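PDB 4UUC: ankyrin repeat and SOCS BOX protein 11 from Homo sapiens, which serves as the substrate-recognition subunit of a cullin-5-RING E3 ubiquitin ligase, marking proteins such as BIK, DIRAS2 and RPN1 for proteasomal degradation. Local coordinates for residues P105-V110 with L139-T144; H172-Q177 with E181-L186. One frame throughout, in Å; residues are numbered along the deposited sequence.

Contact 1 of 2, residues P105-V110 with L139-T144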
# COMPACT_ATOMS: atom_id res chain seq x y z
N PRO A 105 -1.69 -2.81 -4.75
CA PRO A 105 -2.30 -2.81 -3.41
C PRO A 105 -1.31 -2.57 -2.27
O PRO A 105 -1.62 -1.77 -1.38
CB PRO A 105 -2.91 -4.21 -3.31
CG PRO A 105 -3.17 -4.61 -4.72
CD PRO A 105 -2.03 -4.04 -5.50
N ILE A 106 -0.16 -3.23 -2.28
CA ILE A 106 0.74 -3.12 -1.13
C ILE A 106 1.30 -1.70 -0.98
O ILE A 106 1.46 -1.22 0.14
CB ILE A 106 1.91 -4.15 -1.20
CG1 ILE A 106 2.59 -4.25 0.16
CG2 ILE A 106 2.91 -3.79 -2.30
CD1 ILE A 106 3.68 -5.31 0.24
N HIS A 107 1.56 -1.02 -2.09
CA HIS A 107 2.11 0.33 -2.02
C HIS A 107 1.11 1.32 -1.44
O HIS A 107 1.48 2.23 -0.69
CB HIS A 107 2.59 0.79 -3.39
CG HIS A 107 3.78 0.04 -3.89
ND1 HIS A 107 3.69 -1.23 -4.42
CD2 HIS A 107 5.10 0.35 -3.90
CE1 HIS A 107 4.89 -1.66 -4.75
NE2 HIS A 107 5.77 -0.72 -4.45
N GLU A 108 -0.17 1.14 -1.76
CA GLU A 108 -1.21 1.99 -1.18
C GLU A 108 -1.40 1.68 0.30
O GLU A 108 -1.55 2.60 1.12
CB GLU A 108 -2.53 1.82 -1.93
CG GLU A 108 -3.62 2.79 -1.49
CD GLU A 108 -3.30 4.24 -1.82
OE1 GLU A 108 -2.48 4.49 -2.74
OE2 GLU A 108 -3.86 5.14 -1.16
N ALA A 109 -1.38 0.40 0.65
CA ALA A 109 -1.50 0.00 2.05
C ALA A 109 -0.40 0.65 2.89
O ALA A 109 -0.67 1.21 3.96
CB ALA A 109 -1.45 -1.51 2.20
N VAL A 110 0.84 0.57 2.41
CA VAL A 110 1.97 1.13 3.13
C VAL A 110 1.85 2.65 3.23
O VAL A 110 2.04 3.21 4.31
CB VAL A 110 3.31 0.76 2.47
CG1 VAL A 110 4.48 1.51 3.13
CG2 VAL A 110 3.54 -0.73 2.55
N LEU A 139 9.33 -0.30 1.05
CA LEU A 139 10.14 0.36 2.07
C LEU A 139 10.28 1.85 1.76
O LEU A 139 10.21 2.69 2.66
CB LEU A 139 11.52 -0.29 2.18
CG LEU A 139 12.46 0.35 3.21
CD1 LEU A 139 11.88 0.28 4.62
CD2 LEU A 139 13.82 -0.34 3.15
N TYR A 140 10.48 2.17 0.49
CA TYR A 140 10.61 3.56 0.06
C TYR A 140 9.34 4.36 0.36
O TYR A 140 9.41 5.50 0.83
CB TYR A 140 10.93 3.61 -1.43
CG TYR A 140 11.20 5.00 -1.96
CD1 TYR A 140 12.46 5.57 -1.87
CD2 TYR A 140 10.19 5.74 -2.55
CE1 TYR A 140 12.71 6.84 -2.36
CE2 TYR A 140 10.42 7.00 -3.04
CZ TYR A 140 11.68 7.55 -2.94
OH TYR A 140 11.89 8.82 -3.43
N VAL A 141 8.19 3.77 0.07
CA VAL A 141 6.91 4.40 0.36
C VAL A 141 6.76 4.61 1.87
O VAL A 141 6.35 5.68 2.31
CB VAL A 141 5.74 3.55 -0.18
CG1 VAL A 141 4.39 4.14 0.25
CG2 VAL A 141 5.82 3.46 -1.71
N ALA A 142 7.08 3.57 2.64
CA ALA A 142 7.00 3.65 4.10
C ALA A 142 7.83 4.82 4.64
O ALA A 142 7.39 5.53 5.55
CB ALA A 142 7.47 2.34 4.73
N CYS A 143 9.03 4.99 4.10
CA CYS A 143 9.91 6.07 4.53
C CYS A 143 9.41 7.44 4.08
O CYS A 143 9.52 8.42 4.82
CB CYS A 143 11.33 5.83 4.02
SG CYS A 143 12.14 4.39 4.77
N THR A 144 8.84 7.50 2.89
CA THR A 144 8.29 8.76 2.38
C THR A 144 7.16 9.28 3.27
O THR A 144 7.03 10.49 3.47
CB THR A 144 7.77 8.57 0.95
OG1 THR A 144 8.86 8.17 0.11
CG2 THR A 144 7.18 9.87 0.41
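V110 and V141 meet methyl to methyl where the first helices of two successive ankyrin repeats, ANK 4 and ANK 5, lie side by side in the stack. The two segments run nearly parallel, their axes 8.9 Å apart at closest approach and turned by 22°, and the side chains that meet between them are small: two valines and an alanine, with the H107 ring at the border. V110 is directed at the other helix. Its CG1, anti to the backbone N (chi1 172°), touches V141 CG1 at 3.9 Å and, roughly at right angles to that, A142 CB at 3.5 Å. This methyl presses so close to the backbone of the neighbouring helix that V110 CG1 and A142 CA are 3.4 Å apart, tighter than usual for two carbons. V141 replies with both branches. CG1 takes the same setting as in V110 and rests against the backbone of helix 105-111, with V141 CG1 3.6 Å from H107 O. CG2 instead reaches the imidazole of H107, whose side chain crosses that of V141 at about a right angle. The methyl sits at the edge of the ring, near its plane, and not over a face. The rotation of that ring is fixed from elsewhere: ND1 is hydrogen-bonded to S104 OG, NE2 makes a weak bond to G136 O, and H130 packs edge-to-face against it. Away from the V110 flank, T144 OG1 donates to Y140 O, arriving above the carbonyl plane, while T144 N reaches the same oxygen from the opposite face at 2.9 Å.

Contact 2 of 2, residues H172-Q177 with E181-L186; sequences HAAARQ and EVIHLL
A174 CB is overlapped by three aliphatic side chains of the following helix, V182, I183 and L186, which close round this one methyl from the far side of a short turn. The two segments form the helix-turn-helix of a single ankyrin repeat, ANK 6, and A174 lies on the inner face of its first helix, pointing at the second. V182 and I183 come equally close: V182 CG1 and I183 CD1 each stand 3.7 Å from A174 CB. V182 already points across, and one branch suffices, with CG1 anti to the backbone N (chi1 169°). I183 starts out beside the contact and has to bend into it. With chi1 -62° and chi2 -67° its chain folds back, so that CD1 comes up to the A174 methyl and also lies near the backbone, I183 CD1 being 4.1 Å from A175 N. One turn on, L186 sends CD1 to within 4.0 Å of A174 CB. Beyond the pair of helices, V182 and L186 also touch C143 of the preceding repeat, while I183 packs on A216 and L217 of helix 212-220. Farther along the chain, Q177 turns its amide back: NE2 donates to A173 O over 3.3 Å, a bent bond of 144°, and R176 N reaches the same oxygen from the opposite face of its plane. A173 O therefore accepts two donors, a backbone N-H and a side-chain amide. Between the two helices, by contrast, the approaches are those of carbon on carbon, apart from the I183 methyl lying near A175 N, so the pairing of the two segments depends on shape and on the burial of apolar groups, with no directional bond between them.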
# COMPACT_ATOMS: atom_id res chain seq x y z
N HIS A 172 17.23 8.41 1.48
CA HIS A 172 17.04 9.72 0.85
C HIS A 172 15.63 10.22 1.10
O HIS A 172 15.43 11.39 1.42
CB HIS A 172 17.30 9.65 -0.66
CG HIS A 172 18.75 9.59 -1.03
ND1 HIS A 172 19.34 8.46 -1.54
CD2 HIS A 172 19.73 10.52 -0.96
CE1 HIS A 172 20.62 8.69 -1.77
NE2 HIS A 172 20.88 9.93 -1.42
N ALA A 173 14.65 9.34 0.94
CA ALA A 173 13.26 9.68 1.19
C ALA A 173 13.06 10.09 2.64
O ALA A 173 12.40 11.09 2.93
CB ALA A 173 12.35 8.52 0.85
N ALA A 174 13.64 9.32 3.56
CA ALA A 174 13.51 9.60 4.98
C ALA A 174 14.15 10.94 5.35
O ALA A 174 13.65 11.64 6.23
CB ALA A 174 14.14 8.47 5.80
N ALA A 175 15.23 11.29 4.66
CA ALA A 175 15.96 12.53 4.93
C ALA A 175 15.12 13.76 4.62
O ALA A 175 15.32 14.82 5.21
CB ALA A 175 17.26 12.56 4.14
N ARG A 176 14.19 13.63 3.68
CA ARG A 176 13.31 14.73 3.31
C ARG A 176 12.14 14.91 4.27
O ARG A 176 11.44 15.92 4.22
CB ARG A 176 12.76 14.53 1.89
CG ARG A 176 13.80 14.57 0.80
CD ARG A 176 13.12 14.67 -0.56
NE ARG A 176 14.04 14.44 -1.66
CZ ARG A 176 14.35 13.24 -2.14
NH1 ARG A 176 13.82 12.14 -1.62
NH2 ARG A 176 15.20 13.14 -3.16
N GLN A 177 11.92 13.91 5.13
CA GLN A 177 10.82 13.95 6.09
C GLN A 177 11.33 14.38 7.47
O GLN A 177 12.41 14.96 7.58
CB GLN A 177 10.12 12.59 6.19
CG GLN A 177 9.82 11.92 4.85
CD GLN A 177 9.17 12.84 3.85
OE1 GLN A 177 8.34 13.68 4.20
NE2 GLN A 177 9.54 12.68 2.58
N GLU A 181 13.23 8.25 14.07
CA GLU A 181 13.21 6.80 14.31
C GLU A 181 13.49 6.03 13.01
O GLU A 181 14.22 5.04 13.02
CB GLU A 181 11.88 6.37 14.92
CG GLU A 181 11.79 6.73 16.41
CD GLU A 181 10.54 6.18 17.10
OE1 GLU A 181 9.45 6.21 16.51
OE2 GLU A 181 10.68 5.73 18.26
N VAL A 182 12.94 6.51 11.90
CA VAL A 182 13.15 5.87 10.60
C VAL A 182 14.63 5.95 10.18
O VAL A 182 15.18 4.98 9.64
CB VAL A 182 12.25 6.52 9.53
CG1 VAL A 182 12.65 6.05 8.12
CG2 VAL A 182 10.80 6.18 9.80
N ILE A 183 15.27 7.10 10.41
CA ILE A 183 16.68 7.26 10.09
C ILE A 183 17.53 6.22 10.82
O ILE A 183 18.37 5.55 10.20
CB ILE A 183 17.18 8.68 10.46
CG1 ILE A 183 16.43 9.75 9.67
CG2 ILE A 183 18.69 8.81 10.22
CD1 ILE A 183 16.71 9.75 8.17
N HIS A 184 17.32 6.05 12.12
CA HIS A 184 18.13 5.11 12.89
C HIS A 184 17.82 3.66 12.53
O HIS A 184 18.72 2.82 12.50
CB HIS A 184 17.94 5.34 14.39
CG HIS A 184 18.55 6.62 14.88
ND1 HIS A 184 19.87 6.95 14.65
CD2 HIS A 184 18.02 7.65 15.59
CE1 HIS A 184 20.13 8.13 15.19
NE2 HIS A 184 19.02 8.57 15.77
N LEU A 185 16.56 3.37 12.23
CA LEU A 185 16.18 2.02 11.80
C LEU A 185 16.87 1.63 10.50
O LEU A 185 17.42 0.54 10.39
CB LEU A 185 14.66 1.91 11.64
CG LEU A 185 13.83 1.64 12.90
CD1 LEU A 185 12.36 1.88 12.63
CD2 LEU A 185 14.05 0.23 13.40
N LEU A 186 16.82 2.52 9.51
CA LEU A 186 17.51 2.27 8.24
C LEU A 186 19.01 2.08 8.44
O LEU A 186 19.61 1.16 7.90
CB LEU A 186 17.26 3.42 7.26
CG LEU A 186 15.86 3.54 6.66
CD1 LEU A 186 15.79 4.79 5.79
CD2 LEU A 186 15.50 2.31 5.85

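Contact 1 comes first along the chain and closes before contact 2 opens, and their centres lie 14 Å apart. They are two different kinds of joint in an ankyrin solenoid: 105-110 with 139-144 links the first helices of neighbouring repeats, ANK 4 and ANK 5, whereas 172-177 with 181-186 pairs the two helices inside ANK 6. Helices 138-144 and 170-175 bring the two into direct touch, with A173 CB 3.6 Å from both T144 OG1 and Y140 CE1. Contact 1 lies near the middle of the chain and contact 2 toward its C-terminal end. One thus joins repeat to repeat and the other closes a repeat internally, both within the ankyrin repeat domain of the longer protein.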